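Local coordinates for periplasmic divalent cation tolerance protein (PDB 1VHF), which probably binds copper ions and takes part in resistance to heavy metals, as a homotrimeric member of the CutA family, at residues 11-14 with 15-19; 73-77 with 78-82; 92-95 with 96-100. All coordinates share one frame; numbering follows the deposited sequence.

Contact 1: residues 11-14 with 15-19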
loop_
_atom_site.group_PDB
_atom_site.type_symbol
_atom_site.label_atom_id
_atom_site.label_comp_id
_atom_site.label_asym_id
_atom_site.label_seq_id
_atom_site.Cartn_x
_atom_site.Cartn_y
_atom_site.Cartn_z
ATOM N N PRO A 11 0.811 11.456 2.767
ATOM C CA PRO A 11 0.532 12.712 3.440
ATOM C C PRO A 11 -0.895 13.143 3.466
ATOM O O PRO A 11 -1.221 14.001 4.326
ATOM C CB PRO A 11 1.362 13.733 2.645
ATOM C CG PRO A 11 1.531 13.115 1.302
ATOM C CD PRO A 11 1.620 11.624 1.556
ATOM N N ASN A 12 -1.742 12.682 2.574
ATOM C CA ASN A 12 -3.129 13.086 2.530
ATOM C C ASN A 12 -3.993 12.067 1.828
ATOM O O ASN A 12 -3.452 11.104 1.254
ATOM C CB ASN A 12 -3.237 14.495 1.945
ATOM C CG ASN A 12 -2.571 14.580 0.575
ATOM O OD1 ASN A 12 -2.963 13.848 -0.339
ATOM N ND2 ASN A 12 -1.564 15.414 0.437
ATOM N N GLU A 13 -5.300 12.244 1.857
ATOM C CA GLU A 13 -6.240 11.306 1.271
ATOM C C GLU A 13 -6.111 11.286 -0.245
ATOM O O GLU A 13 -6.069 10.215 -0.856
ATOM C CB GLU A 13 -7.694 11.613 1.675
ATOM C CG GLU A 13 -8.706 10.557 1.240
ATOM C CD GLU A 13 -10.160 10.860 1.530
ATOM O OE1 GLU A 13 -10.418 11.850 2.232
ATOM O OE2 GLU A 13 -11.058 10.093 1.093
ATOM N N GLU A 14 -5.950 12.469 -0.826
ATOM C CA GLU A 14 -5.870 12.551 -2.292
ATOM C C GLU A 14 -4.678 11.782 -2.831
ATOM O O GLU A 14 -4.839 11.048 -3.813
ATOM C CB GLU A 14 -5.758 14.047 -2.660
ATOM C CG GLU A 14 -7.055 14.803 -2.405
ATOM C CD GLU A 14 -7.453 15.059 -0.975
ATOM O OE1 GLU A 14 -6.636 15.087 -0.032
ATOM O OE2 GLU A 14 -8.693 15.253 -0.760
ATOM N N LYS A 15 -3.538 11.853 -2.172
ATOM C CA LYS A 15 -2.353 11.127 -2.651
ATOM C C LYS A 15 -2.525 9.615 -2.479
ATOM O O LYS A 15 -2.153 8.859 -3.369
ATOM C CB LYS A 15 -1.084 11.587 -1.980
ATOM C CG LYS A 15 0.192 10.978 -2.536
ATOM C CD LYS A 15 0.256 11.143 -4.063
ATOM C CE LYS A 15 0.562 12.591 -4.423
ATOM N NZ LYS A 15 1.077 12.659 -5.852
ATOM N N ALA A 16 -3.130 9.198 -1.367
ATOM C CA ALA A 16 -3.333 7.756 -1.208
ATOM C C ALA A 16 -4.249 7.216 -2.292
ATOM O O ALA A 16 -4.000 6.124 -2.872
ATOM C CB ALA A 16 -3.907 7.471 0.181
ATOM N N LEU A 17 -5.371 7.908 -2.515
ATOM C CA LEU A 17 -6.324 7.452 -3.517
ATOM C C LEU A 17 -5.751 7.546 -4.945
ATOM O O LEU A 17 -6.054 6.628 -5.706
ATOM C CB LEU A 17 -7.652 8.230 -3.458
ATOM C CG LEU A 17 -8.364 8.232 -2.113
ATOM C CD1 LEU A 17 -9.748 8.882 -2.296
ATOM C CD2 LEU A 17 -8.488 6.879 -1.475
ATOM N N GLU A 18 -4.964 8.588 -5.226
ATOM C CA GLU A 18 -4.421 8.690 -6.613
ATOM C C GLU A 18 -3.434 7.565 -6.854
ATOM O O GLU A 18 -3.436 6.955 -7.932
ATOM C CB GLU A 18 -3.720 10.049 -6.710
ATOM C CG GLU A 18 -2.970 10.325 -8.007
ATOM C CD GLU A 18 -1.831 11.308 -7.892
ATOM O OE1 GLU A 18 -1.603 11.996 -6.883
ATOM O OE2 GLU A 18 -1.077 11.485 -8.898
ATOM N N ILE A 19 -2.584 7.266 -5.854
ATOM C CA ILE A 19 -1.595 6.185 -6.049
ATOM C C ILE A 19 -2.308 4.856 -6.146
ATOM O O ILE A 19 -1.983 4.013 -6.994
ATOM C CB ILE A 19 -0.544 6.282 -4.934
ATOM C CG1 ILE A 19 0.323 7.522 -5.256
ATOM C CG2 ILE A 19 0.289 5.022 -4.876
ATOM C CD1 ILE A 19 1.288 7.858 -4.134
#
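Asn-12 caps the first turn of helix 13-25: its side-chain OD1 accepts from the backbone N of Lys-15 at 2.8 Å. The N-H points well at the oxygen (155°), and the donor lies almost on the extension of the CG-OD1 bond. Chi1 of 55° sets CG between the backbone N and the carbonyl carbon of Asn-12, which swings the amide back over the helix start. Behind this N-cap the i to i+4 ladder begins. The backbone N of Ala-16 gives a longish bond to Asn-12 O, 3.3 Å, whereas Leu-17 N reaches Glu-13 O at 2.9 Å, and Glu-18 N reaches Glu-14 O at 2.8 Å.

One turn on, Lys-15 bends at chi2 and chi3, bringing NZ to 2.9 Å from Glu-18 OE1. This salt bridge uses the syn side of the carboxylate, with the nitrogen 32° out of its plane. Packing is lighter. The extended chain of Glu-13 passes obliquely by Leu-17, CG lying 4.0 Å from CD1 of that leucine, while Pro-11 CD comes within 4.4 Å of Lys-15 CG. Ala-16 faces inward against Phe-10 and Trp-53, so the helix start sits on the sheet. Asn-12 therefore satisfies an amide that has no helical carbonyl before it, and the acidic side chains of Glu-13 and Glu-14, close to the N-terminal end, would probably interact favourably with the helix dipole.

Contact 2: residues 73-77 with 78-82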
loop_
_atom_site.group_PDB
_atom_site.type_symbol
_atom_site.label_atom_id
_atom_site.label_comp_id
_atom_site.label_asym_id
_atom_site.label_seq_id
_atom_site.Cartn_x
_atom_site.Cartn_y
_atom_site.Cartn_z
ATOM N N LYS A 73 8.418 4.699 -6.600
ATOM C CA LYS A 73 8.513 5.733 -7.621
ATOM C C LYS A 73 7.392 6.709 -7.674
ATOM O O LYS A 73 7.556 7.836 -8.218
ATOM C CB LYS A 73 8.769 5.061 -8.995
ATOM C CG LYS A 73 10.231 4.612 -9.033
ATOM C CD LYS A 73 10.573 3.812 -10.291
ATOM C CE LYS A 73 11.999 3.316 -10.151
ATOM N NZ LYS A 73 12.473 2.418 -11.231
ATOM N N LEU A 74 6.198 6.376 -7.189
ATOM C CA LEU A 74 5.074 7.285 -7.141
ATOM C C LEU A 74 4.972 8.002 -5.777
ATOM O O LEU A 74 4.204 8.943 -5.631
ATOM C CB LEU A 74 3.754 6.499 -7.342
ATOM C CG LEU A 74 3.554 5.866 -8.725
ATOM C CD1 LEU A 74 2.355 4.928 -8.729
ATOM C CD2 LEU A 74 3.361 6.966 -9.776
ATOM N N HIS A 75 5.826 7.599 -4.836
ATOM C CA HIS A 75 5.596 8.135 -3.476
ATOM C C HIS A 75 6.035 9.545 -3.277
ATOM O O HIS A 75 7.167 9.891 -3.669
ATOM C CB HIS A 75 6.376 7.188 -2.492
ATOM C CG HIS A 75 5.570 7.030 -1.233
ATOM N ND1 HIS A 75 5.434 8.062 -0.340
ATOM C CD2 HIS A 75 4.850 5.986 -0.740
ATOM C CE1 HIS A 75 4.668 7.668 0.672
ATOM N NE2 HIS A 75 4.284 6.401 0.440
ATOM N N PRO A 76 5.278 10.369 -2.563
ATOM C CA PRO A 76 5.730 11.727 -2.288
ATOM C C PRO A 76 6.863 11.736 -1.283
ATOM O O PRO A 76 7.607 12.745 -1.158
ATOM C CB PRO A 76 4.516 12.437 -1.726
ATOM C CG PRO A 76 3.601 11.358 -1.244
ATOM C CD PRO A 76 3.918 10.116 -2.060
ATOM N N TYR A 77 6.996 10.732 -0.424
ATOM C CA TYR A 77 8.051 10.639 0.578
ATOM C C TYR A 77 9.335 10.028 0.025
ATOM O O TYR A 77 9.341 9.060 -0.777
ATOM C CB TYR A 77 7.658 9.823 1.821
ATOM C CG TYR A 77 6.451 10.285 2.595
ATOM C CD1 TYR A 77 5.932 11.559 2.588
ATOM C CD2 TYR A 77 5.847 9.335 3.413
ATOM C CE1 TYR A 77 4.837 11.924 3.353
ATOM C CE2 TYR A 77 4.747 9.666 4.178
ATOM C CZ TYR A 77 4.240 10.933 4.131
ATOM O OH TYR A 77 3.144 11.266 4.903
ATOM N N GLU A 78 10.465 10.582 0.481
ATOM C CA GLU A 78 11.752 10.093 0.013
ATOM C C GLU A 78 12.099 8.703 0.477
ATOM O O GLU A 78 12.568 7.840 -0.270
ATOM C CB GLU A 78 12.828 11.106 0.483
ATOM C CG GLU A 78 14.205 10.665 0.015
ATOM C CD GLU A 78 15.313 11.605 0.472
ATOM O OE1 GLU A 78 14.998 12.687 0.984
ATOM O OE2 GLU A 78 16.483 11.215 0.299
ATOM N N THR A 79 11.707 8.401 1.731
ATOM C CA THR A 79 11.972 7.088 2.337
ATOM C C THR A 79 10.643 6.650 2.968
ATOM O O THR A 79 10.431 6.704 4.186
ATOM C CB THR A 79 13.041 7.169 3.434
ATOM O OG1 THR A 79 14.204 7.778 2.775
ATOM C CG2 THR A 79 13.426 5.825 3.969
ATOM N N PRO A 80 9.743 6.176 2.121
ATOM C CA PRO A 80 8.433 5.801 2.619
ATOM C C PRO A 80 8.421 4.496 3.380
ATOM O O PRO A 80 9.282 3.645 3.198
ATOM C CB PRO A 80 7.628 5.625 1.299
ATOM C CG PRO A 80 8.658 5.109 0.350
ATOM C CD PRO A 80 9.867 5.999 0.645
ATOM N N ALA A 81 7.384 4.380 4.236
ATOM C CA ALA A 81 7.178 3.087 4.884
ATOM C C ALA A 81 6.554 2.172 3.808
ATOM O O ALA A 81 5.494 2.484 3.241
ATOM C CB ALA A 81 6.120 3.206 5.978
ATOM N N ILE A 82 7.220 1.110 3.434
ATOM C CA ILE A 82 6.657 0.104 2.551
ATOM C C ILE A 82 7.028 -1.248 3.144
ATOM O O ILE A 82 8.203 -1.524 3.374
ATOM C CB ILE A 82 7.136 0.177 1.099
ATOM C CG1 ILE A 82 6.914 1.563 0.477
ATOM C CG2 ILE A 82 6.407 -0.887 0.285
ATOM C CD1 ILE A 82 7.519 1.669 -0.931
#
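NE2 of His-75, the ring whose face meets Pro-80, is hydrogen-bonded to Ser-8 OG and has a weak further bond to Thr-9 O. The other ring nitrogen, ND1, accepts from the backbone N of Tyr-77 at 3.1 Å, the N-H angle being 162° and the donor close to the ring plane. Bonds at both nitrogens restrict rotation of the imidazole. Onto one face comes Pro-80 CB, 3.4 Å from the ring centroid and 6° off the normal, an almost axial CH-pi contact. The same carbon is 3.5 Å from CD2 of His-75, and the pyrrolidine CG follows at 4.0 Å from CG of the histidine.

This is the connection of the ferredoxin-like fold that leaves helix 64-74 at His-75 and leads into strand 82-86, outermost in this chain's sheet, and the histidine ties it to neighbouring strand 3-10, where its ring also meets Phe-10. Tyr-77 packs against Pro-80 as well: its carbonyl O lies 3.4 Å from Pro-80 CD, and its CB is 4.2 Å from Pro-80 CB. With CG of Tyr-77 beside its own backbone N (chi1 -58°), the phenol turns away from Glu-78 and Thr-79, and its OH hydrogen-bonds to Glu-52 OE2.

Contact 3: residues 92-95 with 96-100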
loop_
_atom_site.group_PDB
_atom_site.type_symbol
_atom_site.label_atom_id
_atom_site.label_comp_id
_atom_site.label_asym_id
_atom_site.label_seq_id
_atom_site.Cartn_x
_atom_site.Cartn_y
_atom_site.Cartn_z
ATOM N N THR A 92 -11.329 -19.108 -0.743
ATOM C CA THR A 92 -10.973 -19.538 -2.093
ATOM C C THR A 92 -11.514 -18.656 -3.193
ATOM O O THR A 92 -10.712 -18.259 -4.066
ATOM C CB THR A 92 -11.460 -20.989 -2.330
ATOM O OG1 THR A 92 -10.744 -21.806 -1.380
ATOM C CG2 THR A 92 -11.111 -21.462 -3.732
ATOM N N GLU A 93 -12.788 -18.337 -3.168
ATOM C CA GLU A 93 -13.405 -17.534 -4.234
ATOM C C GLU A 93 -12.781 -16.151 -4.314
ATOM O O GLU A 93 -12.627 -15.547 -5.385
ATOM C CB GLU A 93 -14.909 -17.431 -4.014
ATOM C CG GLU A 93 -15.668 -18.746 -4.213
ATOM C CD GLU A 93 -15.916 -19.456 -2.903
ATOM O OE1 GLU A 93 -15.017 -19.527 -2.031
ATOM O OE2 GLU A 93 -17.039 -19.993 -2.712
ATOM N N TYR A 94 -12.387 -15.602 -3.156
ATOM C CA TYR A 94 -11.758 -14.277 -3.177
ATOM C C TYR A 94 -10.345 -14.381 -3.720
ATOM O O TYR A 94 -9.900 -13.489 -4.450
ATOM C CB TYR A 94 -11.766 -13.705 -1.734
ATOM C CG TYR A 94 -11.248 -12.273 -1.672
ATOM C CD1 TYR A 94 -12.036 -11.265 -2.208
ATOM C CD2 TYR A 94 -10.066 -11.936 -1.057
ATOM C CE1 TYR A 94 -11.626 -9.944 -2.202
ATOM C CE2 TYR A 94 -9.632 -10.608 -1.050
ATOM C CZ TYR A 94 -10.421 -9.641 -1.606
ATOM O OH TYR A 94 -10.038 -8.303 -1.583
HETATM N N MSE A 95 -9.634 -15.451 -3.374
HETATM C CA MSE A 95 -8.277 -15.646 -3.862
HETATM C C MSE A 95 -8.332 -15.783 -5.405
HETATM O O MSE A 95 -7.442 -15.257 -6.050
HETATM C CB MSE A 95 -7.618 -16.894 -3.315
HETATM C CG MSE A 95 -6.160 -17.090 -3.722
HETATM SE SE MSE A 95 -4.970 -15.821 -2.892
HETATM C CE MSE A 95 -4.397 -14.869 -4.446
ATOM N N ASN A 96 -9.383 -16.448 -5.892
ATOM C CA ASN A 96 -9.451 -16.572 -7.375
ATOM C C ASN A 96 -9.701 -15.221 -8.018
ATOM O O ASN A 96 -9.133 -14.886 -9.062
ATOM C CB ASN A 96 -10.597 -17.507 -7.746
ATOM C CG ASN A 96 -10.381 -18.952 -7.343
ATOM O OD1 ASN A 96 -9.251 -19.413 -7.207
ATOM N ND2 ASN A 96 -11.476 -19.677 -7.173
ATOM N N TRP A 97 -10.563 -14.403 -7.414
ATOM C CA TRP A 97 -10.842 -13.071 -7.943
ATOM C C TRP A 97 -9.554 -12.230 -7.908
ATOM O O TRP A 97 -9.230 -11.532 -8.871
ATOM C CB TRP A 97 -11.939 -12.409 -7.115
ATOM C CG TRP A 97 -12.148 -10.965 -7.477
ATOM C CD1 TRP A 97 -12.835 -10.486 -8.556
ATOM C CD2 TRP A 97 -11.543 -9.826 -6.854
ATOM N NE1 TRP A 97 -12.767 -9.110 -8.604
ATOM C CE2 TRP A 97 -11.988 -8.687 -7.549
ATOM C CE3 TRP A 97 -10.710 -9.664 -5.736
ATOM C CZ2 TRP A 97 -11.629 -7.375 -7.232
ATOM C CZ3 TRP A 97 -10.412 -8.352 -5.367
ATOM C CH2 TRP A 97 -10.803 -7.253 -6.139
ATOM N N LEU A 98 -8.804 -12.327 -6.815
ATOM C CA LEU A 98 -7.557 -11.563 -6.691
ATOM C C LEU A 98 -6.557 -11.939 -7.782
ATOM O O LEU A 98 -5.963 -11.093 -8.454
ATOM C CB LEU A 98 -6.915 -11.873 -5.324
ATOM C CG LEU A 98 -7.513 -11.246 -4.070
ATOM C CD1 LEU A 98 -6.838 -11.839 -2.820
ATOM C CD2 LEU A 98 -7.390 -9.738 -4.027
ATOM N N ARG A 99 -6.352 -13.244 -7.931
ATOM C CA ARG A 99 -5.416 -13.780 -8.920
ATOM C C ARG A 99 -5.840 -13.396 -10.326
ATOM O O ARG A 99 -4.987 -12.995 -11.128
ATOM C CB ARG A 99 -5.351 -15.289 -8.744
ATOM C CG ARG A 99 -4.441 -16.058 -9.683
ATOM C CD ARG A 99 -4.638 -17.559 -9.405
ATOM N NE ARG A 99 -4.185 -17.876 -8.053
ATOM C CZ ARG A 99 -4.889 -18.555 -7.154
ATOM N NH1 ARG A 99 -6.103 -18.994 -7.444
ATOM N NH2 ARG A 99 -4.346 -18.788 -5.959
ATOM N N GLU A 100 -7.114 -13.511 -10.657
ATOM C CA GLU A 100 -7.581 -13.160 -11.995
ATOM C C GLU A 100 -7.431 -11.689 -12.282
ATOM O O GLU A 100 -7.017 -11.330 -13.393
ATOM C CB GLU A 100 -9.007 -13.670 -12.204
ATOM C CG GLU A 100 -9.061 -15.205 -12.158
ATOM C CD GLU A 100 -8.409 -15.818 -13.388
ATOM O OE1 GLU A 100 -8.947 -15.612 -14.493
ATOM O OE2 GLU A 100 -7.345 -16.457 -13.256
#
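Tyr-94 lies alongside Trp-97 and across Leu-98 on one flank of helix 92-101, the C-terminal helix that follows the ferredoxin-like core of the CutA chain.

The backbone bonds are regular i to i+4 alpha-helical ones. Asn-96 N donates to Thr-92 O at 2.9 Å, and the bonds from Trp-97 to Glu-93, Leu-98 to Tyr-94 and Arg-99 to Met-95 repeat the pattern through the following residues.

Aromatic contact comes next. The six-membered ring of Trp-97 and the Tyr-94 ring have planes only 26° apart, but their centroids are separated by 5.4 Å. They are slid past one another with little overlap, touching where CE1 of Tyr-94 comes 3.7 Å from CE3 of Trp-97. Both residues carry CG opposite the backbone N (chi1 -175° for Tyr-94), which makes the two side chains run the same way from the helix. They also touch Cys-31, at the start of strand 31-43, and Tyr-94 OH has a weak hydrogen bond to Lys-58 NZ.

Aliphatic groups complete the packing. Leu-98 puts CG over a face of the Tyr-94 ring, a CH-pi contact 4.1 Å from the centroid, while its CD1 lies 3.5 Å from CE2 of the tyrosine. Met-95, present as selenomethionine, bends at chi2 and chi3 to bring CE within 4.0 Å of Leu-98 CB, and the buried pair packs on Leu-3 of strand 3-10.

Toward the more exposed side, Thr-92 and Asn-96 run side by side. Arg-99 folds back through chi3, crossing the Met-95 side chain at roughly a right angle, and its NH2 stops 3.3 Å from CG of Met-95.

The contacts follow one another along the chain: contact 1 starts helix 13-25, contact 2 runs from the end of helix 64-74 to strand 82-86, and contact 3 lies in helix 92-101. Contacts 1 and 2, their centres about 12 Å apart, touch directly: Pro-11 CD is 3.4 Å from Pro-76 CG. Contact 3 sits across the chain's centre from contact 2, about 29 Å away between centres. Strand 3-10 of the antiparallel sheet joins them, running from Leu-3 under contact 3 to Phe-10 beside contacts 1 and 2, so that a helix start and a helix end pack together at one end of the sheet while the C-terminal helix lies at the other.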